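Local atomic coordinates of extracellular invertase (Aspergillus kawachii, PDB entry 5XH8), a protein that probably hydrolyses sucrose as a family GH32 beta-fructofuranosidase and has high transfructosylation activity, a route to fructooligosaccharides such as 1-kestose. Residues T430-S435 / R449-K454; V445-S450 / T573-F578; N188-T193 / L208-D213. All coordinates share one frame; numbering follows the deposited sequence.

Interaction 1: residues T430-S435 / R449-K454; sequences TSFTES and RSPSEK
A cation-pi stack between Arg-449 and Phe-432 carries this contact, in which the loop 449-454 folds over the start of strand 430-439 in the C-terminal domain. The evidence is the near-parallel setting of the two flat groups: the guanidinium lies on one face of the Phe-432 ring with planes 13° apart and centres 4.0 Å apart. It is shifted toward the CD2 edge, Arg-449 CZ standing 3.4 Å from Phe-432 CD2 and NH1 3.3 Å from Phe-432 CB, while Arg-449 CD fills the middle of the same face in a CH-pi contact, 3.6 Å from the ring centroid and 8° off its normal. An arginine chain running straight from its first torsion (chi1 -171°) lays both CD and the guanidinium along this one face. At the far end of the ring, Phe-432 CZ approaches Pro-451 CD at 4.2 Å, and the nitrogen of that proline sits at the ring edge. Glu-434 is bent at chi2, which brings its carboxylate toward the residue just before the loop, where OE1 accepts a hydrogen bond from Lys-448 N. Strand 430-439 pairs with strand 585-594, Phe-432 packing on Val-592, and the loop lies over this strand in the beta-sandwich characteristic of the GH32 C-terminal domain.

Interaction 2: residues V445-S450 / T573-F578; sequences VPFKRS and TNISFF
Val-445 and Phe-577 exchange two backbone hydrogen bonds, the antiparallel hydrogen-bonded pair that fixes the register of this contact. Val-445 N gives to Phe-577 O at 3.0 Å, and Phe-577 N returns a bond to Val-445 O. The return bond is the more bent, with an N-H...O angle of 139° and the donor well above the carbonyl plane. Pro-446, which has no N-H to offer, faces Ser-576 in the following non-hydrogen-bonded pair, and the serine OG comes to 3.2 Å from Pro-446 CA. Beyond the proline, Phe-447 N takes up the pairing by donating to Ile-575 O at 3.0 Å, nearly straight and in the carbonyl plane. Strand 444-446 thereby forms one border of a six-stranded antiparallel sheet of the beta-sandwich domain, with strand 574-580 between it and strand 474-481. On that other flank Thr-573 and Asn-574 both face Ser-481 in a classic beta bulge. The chain then swings outward at Lys-448, whose N is satisfied by Glu-434 OE1, and comes back at Ser-450. Here a side chain replaces a backbone acceptor: Ser-450 OG, set beside its own backbone N (chi1 -79°), receives Ile-575 N at 2.9 Å. Both backbone polar atoms of Ile-575 are therefore used, the N by a hydroxyl and the O by an amide. Alongside the pairing the Phe-447 ring carries Ile-575 CG2 over the centre of one face, 3.5 Å from the centroid. Its CE1 corner stands over a face of Phe-577, 3.5 Å from CE2, the two rings meeting obliquely with planes 41° apart. Phe-587 meets the Phe-577 ring edge-to-face, and Val-590 of strand 585-594 touches both phenylalanines.

Interaction 3: residues N188-T193 / L208-D213; sequences NNTWYT and LYRQYD
The Tyr-192 ring has Thr-190 CG2 on one face, 3.9 Å above the plane and displaced from the ring centre, while Tyr-209 O lies at its edge. That methyl also reaches across to Arg-210 CB, 3.8 Å away, and Arg-210 CB in turn touches Tyr-192 CD1 at 3.7 Å. From there Tyr-192 and Arg-210 run side by side in the same direction, ring and guanidinium planes 28° apart, to polar ends held outside the two segments: Tyr-192 OH by Asp-181 and Ser-186, Arg-210 by a salt bridge to Glu-220 and bonds to Ser-186 and Leu-184. The Tyr-209 ring has Thr-193 O near its plane at the edge, and outside the two segments it meets the Tyr-221 ring. The end of the Gln-211 side chain lies beside the edge of the Trp-191 indole. Gln-211 gets there because its CG stands between the backbone N and carbonyl carbon (chi1 72°) and the chain beyond is extended.

Three backbone bonds set the register. Tyr-209 N to Thr-193 O (2.8 Å) and Thr-193 N to Tyr-209 O (2.9 Å) form the hydrogen-bonded pair, and Gln-211 N to Trp-191 O (3.0 Å) is nearly linear. Between them, at the non-hydrogen-bonded pair of Tyr-192 and Arg-210, Tyr-192 CA comes to 3.2 Å from Tyr-209 O in a CA-H...O contact. The short axes of 191-193 and 208-211 run at 152°, consistent with the twisted antiparallel hairpin 191-199/203-211, the two central strands of a four-stranded blade of the GH32 beta-propeller.

Overall arrangement
Interactions 1 and 2 belong to the C-terminal domain, their centres about 9 Å apart; they share Arg-449 and Ser-450 and meet, among other places, where Pro-451 packs on Ile-575 and Glu-434 bonds Lys-448. One excursion of chain, 445-454, thus serves two partners, strand 430-439 and strand 574-580. Interaction 3 lies in the N-terminal beta-propeller domain on the opposite side of the chain's centre, its centre about 51 Å and 55 Å from those of interactions 1 and 2. The chemistry follows the setting. Interaction 1, mostly buried, has no hydrogen bond across its segments and rests on a side-chain stack; interactions 2 and 3, partly buried, combine antiparallel backbone pairing with side-chain packing, at a sheet border and between inner strands respectively.

Interaction 1: residues T430-S435 / R449-K454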
# COMPACT_ATOMS: atom_id res chain seq x y z
N THR A 430 -30.51 -41.02 21.57
CA THR A 430 -30.88 -42.19 22.34
C THR A 430 -29.69 -43.13 22.41
O THR A 430 -29.01 -43.41 21.41
CB THR A 430 -32.14 -42.84 21.77
OG1 THR A 430 -31.93 -43.18 20.40
CG2 THR A 430 -33.34 -41.84 21.91
N SER A 431 -29.43 -43.59 23.63
CA SER A 431 -28.20 -44.25 23.98
C SER A 431 -28.43 -45.74 24.20
O SER A 431 -29.41 -46.12 24.84
CB SER A 431 -27.69 -43.63 25.27
OG SER A 431 -26.31 -43.89 25.40
N PHE A 432 -27.54 -46.58 23.68
CA PHE A 432 -27.52 -48.00 24.05
C PHE A 432 -26.08 -48.46 24.20
O PHE A 432 -25.15 -47.77 23.76
CB PHE A 432 -28.31 -48.88 23.05
CG PHE A 432 -27.74 -48.88 21.65
CD1 PHE A 432 -26.75 -49.80 21.29
CD2 PHE A 432 -28.20 -47.97 20.70
CE1 PHE A 432 -26.23 -49.81 20.01
CE2 PHE A 432 -27.68 -47.98 19.41
CZ PHE A 432 -26.69 -48.90 19.07
N THR A 433 -25.90 -49.62 24.84
CA THR A 433 -24.57 -50.16 25.09
C THR A 433 -24.44 -51.54 24.48
O THR A 433 -25.41 -52.27 24.35
CB THR A 433 -24.26 -50.24 26.61
OG1 THR A 433 -25.24 -51.06 27.25
CG2 THR A 433 -24.25 -48.84 27.27
N GLU A 434 -23.22 -51.88 24.08
CA GLU A 434 -22.85 -53.18 23.57
C GLU A 434 -21.87 -53.76 24.59
O GLU A 434 -20.99 -53.04 25.07
CB GLU A 434 -22.19 -53.01 22.21
CG GLU A 434 -21.58 -54.27 21.61
CD GLU A 434 -22.59 -55.27 21.09
OE1 GLU A 434 -23.76 -54.92 20.78
OE2 GLU A 434 -22.20 -56.44 20.95
N SER A 435 -22.02 -55.04 24.90
CA SER A 435 -21.23 -55.68 25.96
C SER A 435 -19.76 -55.73 25.66
O SER A 435 -19.36 -56.02 24.54
CB SER A 435 -21.70 -57.13 26.21
OG SER A 435 -22.98 -57.12 26.80
N ARG A 449 -26.55 -54.79 18.47
CA ARG A 449 -27.35 -53.68 17.95
C ARG A 449 -26.44 -52.60 17.33
O ARG A 449 -25.39 -52.27 17.86
CB ARG A 449 -28.18 -53.10 19.06
CG ARG A 449 -29.21 -52.09 18.59
CD ARG A 449 -29.80 -51.41 19.78
NE ARG A 449 -30.54 -50.22 19.40
CZ ARG A 449 -31.19 -49.44 20.25
NH1 ARG A 449 -31.18 -49.71 21.56
NH2 ARG A 449 -31.85 -48.37 19.81
N SER A 450 -26.86 -52.07 16.19
CA SER A 450 -26.13 -51.03 15.50
C SER A 450 -27.08 -49.87 15.35
O SER A 450 -28.32 -50.06 15.41
CB SER A 450 -25.67 -51.50 14.13
OG SER A 450 -24.52 -52.31 14.22
N PRO A 451 -26.53 -48.64 15.17
CA PRO A 451 -27.40 -47.51 14.84
C PRO A 451 -28.08 -47.74 13.52
O PRO A 451 -27.53 -48.41 12.66
CB PRO A 451 -26.42 -46.31 14.74
CG PRO A 451 -25.08 -46.91 14.54
CD PRO A 451 -25.11 -48.23 15.27
N SER A 452 -29.28 -47.22 13.39
CA SER A 452 -30.01 -47.30 12.15
C SER A 452 -29.82 -46.07 11.27
O SER A 452 -30.44 -45.98 10.22
CB SER A 452 -31.49 -47.47 12.45
OG SER A 452 -31.94 -46.34 13.17
N GLU A 453 -29.00 -45.09 11.70
CA GLU A 453 -28.63 -43.99 10.81
C GLU A 453 -27.18 -43.59 10.97
O GLU A 453 -26.51 -44.00 11.92
CB GLU A 453 -29.58 -42.79 10.96
CG GLU A 453 -29.53 -42.11 12.33
CD GLU A 453 -30.36 -40.84 12.40
OE1 GLU A 453 -30.88 -40.34 11.37
OE2 GLU A 453 -30.48 -40.32 13.52
N LYS A 454 -26.70 -42.77 10.03
CA LYS A 454 -25.29 -42.43 9.95
C LYS A 454 -24.93 -41.15 10.78
O LYS A 454 -24.14 -40.31 10.34
CB LYS A 454 -24.90 -42.27 8.48
CG LYS A 454 -25.19 -43.50 7.62
CD LYS A 454 -24.73 -43.31 6.18
CE LYS A 454 -25.14 -44.51 5.33
NZ LYS A 454 -24.77 -44.33 3.90

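Interaction 2: residues V445-S450 / T573-F578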
# COMPACT_ATOMS: atom_id res chain seq x y z
N VAL A 445 -16.63 -58.98 14.46
CA VAL A 445 -17.71 -59.50 15.27
C VAL A 445 -18.84 -58.47 15.32
O VAL A 445 -18.72 -57.48 16.03
CB VAL A 445 -17.21 -59.79 16.71
CG1 VAL A 445 -18.34 -60.33 17.58
CG2 VAL A 445 -16.01 -60.73 16.67
N PRO A 446 -19.95 -58.71 14.58
CA PRO A 446 -21.07 -57.76 14.58
C PRO A 446 -21.56 -57.37 15.96
O PRO A 446 -21.58 -58.21 16.85
CB PRO A 446 -22.17 -58.50 13.82
CG PRO A 446 -21.42 -59.42 12.89
CD PRO A 446 -20.21 -59.85 13.67
N PHE A 447 -21.92 -56.11 16.15
CA PHE A 447 -22.60 -55.68 17.37
C PHE A 447 -23.98 -56.33 17.38
O PHE A 447 -24.56 -56.56 16.33
CB PHE A 447 -22.77 -54.14 17.42
CG PHE A 447 -21.57 -53.38 17.96
CD1 PHE A 447 -20.27 -53.88 17.88
CD2 PHE A 447 -21.75 -52.11 18.53
CE1 PHE A 447 -19.19 -53.16 18.39
CE2 PHE A 447 -20.67 -51.39 19.03
CZ PHE A 447 -19.39 -51.92 18.96
N LYS A 448 -24.50 -56.62 18.57
CA LYS A 448 -25.87 -57.10 18.70
C LYS A 448 -26.85 -56.06 18.20
O LYS A 448 -27.88 -56.41 17.60
CB LYS A 448 -26.19 -57.45 20.16
CG LYS A 448 -27.44 -58.30 20.30
CD LYS A 448 -27.93 -58.37 21.74
CE LYS A 448 -29.23 -59.15 21.84
NZ LYS A 448 -29.91 -58.85 23.13
N ARG A 449 -26.55 -54.79 18.47
CA ARG A 449 -27.35 -53.68 17.95
C ARG A 449 -26.44 -52.60 17.33
O ARG A 449 -25.39 -52.27 17.86
CB ARG A 449 -28.18 -53.10 19.06
CG ARG A 449 -29.21 -52.09 18.59
CD ARG A 449 -29.80 -51.41 19.78
NE ARG A 449 -30.54 -50.22 19.40
CZ ARG A 449 -31.19 -49.44 20.25
NH1 ARG A 449 -31.18 -49.71 21.56
NH2 ARG A 449 -31.85 -48.37 19.81
N SER A 450 -26.86 -52.07 16.19
CA SER A 450 -26.13 -51.03 15.50
C SER A 450 -27.08 -49.87 15.35
O SER A 450 -28.32 -50.06 15.41
CB SER A 450 -25.67 -51.50 14.13
OG SER A 450 -24.52 -52.31 14.22
N THR A 573 -24.80 -48.89 7.89
CA THR A 573 -24.88 -48.37 9.25
C THR A 573 -24.43 -49.35 10.34
O THR A 573 -24.51 -49.01 11.53
CB THR A 573 -26.32 -47.93 9.56
OG1 THR A 573 -27.18 -49.07 9.46
CG2 THR A 573 -26.80 -46.86 8.59
N ASN A 574 -23.95 -50.54 9.97
CA ASN A 574 -23.61 -51.57 10.95
C ASN A 574 -22.23 -51.34 11.53
O ASN A 574 -21.33 -50.81 10.85
CB ASN A 574 -23.70 -52.99 10.36
CG ASN A 574 -25.12 -53.35 9.94
OD1 ASN A 574 -25.42 -53.49 8.76
ND2 ASN A 574 -26.00 -53.45 10.91
N ILE A 575 -22.08 -51.77 12.77
CA ILE A 575 -20.84 -51.63 13.52
C ILE A 575 -20.39 -53.00 14.03
O ILE A 575 -21.21 -53.76 14.51
CB ILE A 575 -21.02 -50.67 14.70
CG1 ILE A 575 -21.33 -49.25 14.19
CG2 ILE A 575 -19.77 -50.67 15.59
CD1 ILE A 575 -21.65 -48.26 15.29
N SER A 576 -19.09 -53.28 13.96
CA SER A 576 -18.53 -54.52 14.46
C SER A 576 -17.23 -54.26 15.19
O SER A 576 -16.49 -53.33 14.83
CB SER A 576 -18.24 -55.46 13.30
OG SER A 576 -19.45 -55.74 12.64
N PHE A 577 -16.92 -55.11 16.19
CA PHE A 577 -15.57 -55.19 16.75
C PHE A 577 -14.66 -55.69 15.64
O PHE A 577 -15.10 -56.43 14.76
CB PHE A 577 -15.48 -56.18 17.93
CG PHE A 577 -16.36 -55.83 19.10
CD1 PHE A 577 -15.91 -54.96 20.08
CD2 PHE A 577 -17.64 -56.35 19.21
CE1 PHE A 577 -16.73 -54.62 21.14
CE2 PHE A 577 -18.46 -56.02 20.27
CZ PHE A 577 -18.01 -55.14 21.24
N PHE A 578 -13.42 -55.25 15.66
CA PHE A 578 -12.43 -55.72 14.71
C PHE A 578 -11.13 -55.98 15.44
O PHE A 578 -10.73 -55.19 16.30
CB PHE A 578 -12.19 -54.69 13.60
CG PHE A 578 -10.88 -54.86 12.89
CD1 PHE A 578 -10.72 -55.86 11.93
CD2 PHE A 578 -9.79 -54.07 13.21
CE1 PHE A 578 -9.51 -56.04 11.29
CE2 PHE A 578 -8.57 -54.24 12.56
CZ PHE A 578 -8.43 -55.22 11.60

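Interaction 3: residues N188-T193 / L208-D213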
# COMPACT_ATOMS: atom_id res chain seq x y z
N ASN A 188 0.04 -2.33 29.52
CA ASN A 188 -0.76 -3.48 29.95
C ASN A 188 -1.92 -3.71 29.00
O ASN A 188 -2.64 -2.77 28.69
CB ASN A 188 -1.35 -3.28 31.36
CG ASN A 188 -0.29 -3.29 32.44
OD1 ASN A 188 -0.30 -2.45 33.33
ND2 ASN A 188 0.64 -4.24 32.36
N ASN A 189 -2.12 -4.96 28.59
CA ASN A 189 -3.23 -5.32 27.69
C ASN A 189 -3.10 -4.71 26.31
O ASN A 189 -4.09 -4.46 25.63
CB ASN A 189 -4.58 -4.99 28.32
CG ASN A 189 -4.71 -5.57 29.71
OD1 ASN A 189 -4.17 -6.64 30.00
ND2 ASN A 189 -5.39 -4.86 30.59
N THR A 190 -1.84 -4.50 25.92
CA THR A 190 -1.45 -4.22 24.56
C THR A 190 -1.98 -5.35 23.65
O THR A 190 -1.93 -6.52 24.00
CB THR A 190 0.10 -4.11 24.44
OG1 THR A 190 0.53 -2.84 25.00
CG2 THR A 190 0.59 -4.21 23.01
N TRP A 191 -2.41 -4.98 22.46
CA TRP A 191 -2.82 -5.94 21.44
C TRP A 191 -1.59 -6.22 20.61
O TRP A 191 -0.94 -5.28 20.14
CB TRP A 191 -3.96 -5.39 20.59
CG TRP A 191 -5.30 -5.57 21.24
CD1 TRP A 191 -6.05 -4.60 21.90
CD2 TRP A 191 -6.08 -6.76 21.27
NE1 TRP A 191 -7.23 -5.15 22.34
CE2 TRP A 191 -7.28 -6.47 21.97
CE3 TRP A 191 -5.90 -8.05 20.76
CZ2 TRP A 191 -8.27 -7.42 22.20
CZ3 TRP A 191 -6.89 -9.00 20.98
CH2 TRP A 191 -8.05 -8.69 21.70
N TYR A 192 -1.26 -7.50 20.50
CA TYR A 192 -0.25 -8.02 19.58
C TYR A 192 -0.94 -8.58 18.33
O TYR A 192 -2.11 -8.94 18.38
CB TYR A 192 0.58 -9.12 20.24
CG TYR A 192 1.27 -8.60 21.48
CD1 TYR A 192 2.47 -7.88 21.39
CD2 TYR A 192 0.69 -8.74 22.73
CE1 TYR A 192 3.09 -7.36 22.52
CE2 TYR A 192 1.30 -8.23 23.87
CZ TYR A 192 2.49 -7.54 23.76
OH TYR A 192 3.07 -7.00 24.89
N THR A 193 -0.18 -8.64 17.24
CA THR A 193 -0.59 -9.33 16.04
C THR A 193 0.56 -10.18 15.57
O THR A 193 1.69 -9.70 15.48
CB THR A 193 -0.97 -8.33 14.92
OG1 THR A 193 -2.11 -7.56 15.34
CG2 THR A 193 -1.32 -9.07 13.66
N LEU A 208 5.96 -10.76 14.29
CA LEU A 208 5.25 -10.28 15.49
C LEU A 208 5.20 -8.77 15.49
O LEU A 208 6.20 -8.13 15.14
CB LEU A 208 5.94 -10.80 16.77
CG LEU A 208 5.35 -10.40 18.13
CD1 LEU A 208 3.95 -10.99 18.32
CD2 LEU A 208 6.27 -10.81 19.29
N TYR A 209 4.05 -8.22 15.88
CA TYR A 209 3.83 -6.79 15.99
C TYR A 209 3.08 -6.43 17.26
O TYR A 209 2.35 -7.25 17.80
CB TYR A 209 2.97 -6.26 14.80
CG TYR A 209 3.59 -6.42 13.45
CD1 TYR A 209 3.60 -7.65 12.80
CD2 TYR A 209 4.17 -5.34 12.80
CE1 TYR A 209 4.19 -7.80 11.56
CE2 TYR A 209 4.75 -5.48 11.55
CZ TYR A 209 4.74 -6.71 10.94
OH TYR A 209 5.33 -6.88 9.72
N ARG A 210 3.21 -5.18 17.70
CA ARG A 210 2.32 -4.67 18.76
C ARG A 210 1.72 -3.37 18.32
O ARG A 210 2.34 -2.64 17.55
CB ARG A 210 3.06 -4.52 20.09
CG ARG A 210 4.12 -3.43 20.15
CD ARG A 210 4.71 -3.36 21.56
NE ARG A 210 5.88 -2.50 21.56
CZ ARG A 210 6.73 -2.32 22.57
NH1 ARG A 210 6.60 -2.95 23.74
NH2 ARG A 210 7.75 -1.48 22.41
N GLN A 211 0.53 -3.07 18.81
CA GLN A 211 -0.11 -1.79 18.53
C GLN A 211 0.80 -0.68 19.07
O GLN A 211 1.42 -0.82 20.12
CB GLN A 211 -1.52 -1.68 19.12
CG GLN A 211 -1.59 -1.53 20.61
CD GLN A 211 -3.00 -1.32 21.14
OE1 GLN A 211 -3.70 -0.38 20.77
NE2 GLN A 211 -3.38 -2.16 22.03
N TYR A 212 0.92 0.38 18.29
CA TYR A 212 1.75 1.53 18.64
C TYR A 212 0.90 2.65 19.23
O TYR A 212 1.34 3.41 20.09
CB TYR A 212 2.46 2.00 17.37
CG TYR A 212 3.47 3.09 17.58
CD1 TYR A 212 4.71 2.81 18.17
CD2 TYR A 212 3.22 4.40 17.16
CE1 TYR A 212 5.66 3.79 18.35
CE2 TYR A 212 4.17 5.40 17.33
CZ TYR A 212 5.39 5.08 17.93
OH TYR A 212 6.34 6.04 18.12
N ASP A 213 -0.34 2.75 18.73
CA ASP A 213 -1.30 3.74 19.17
C ASP A 213 -2.59 3.03 19.55
O ASP A 213 -2.94 1.94 19.03
CB ASP A 213 -1.62 4.71 18.04
CG ASP A 213 -2.23 4.01 16.79
OD1 ASP A 213 -1.58 3.13 16.21
OD2 ASP A 213 -3.38 4.33 16.41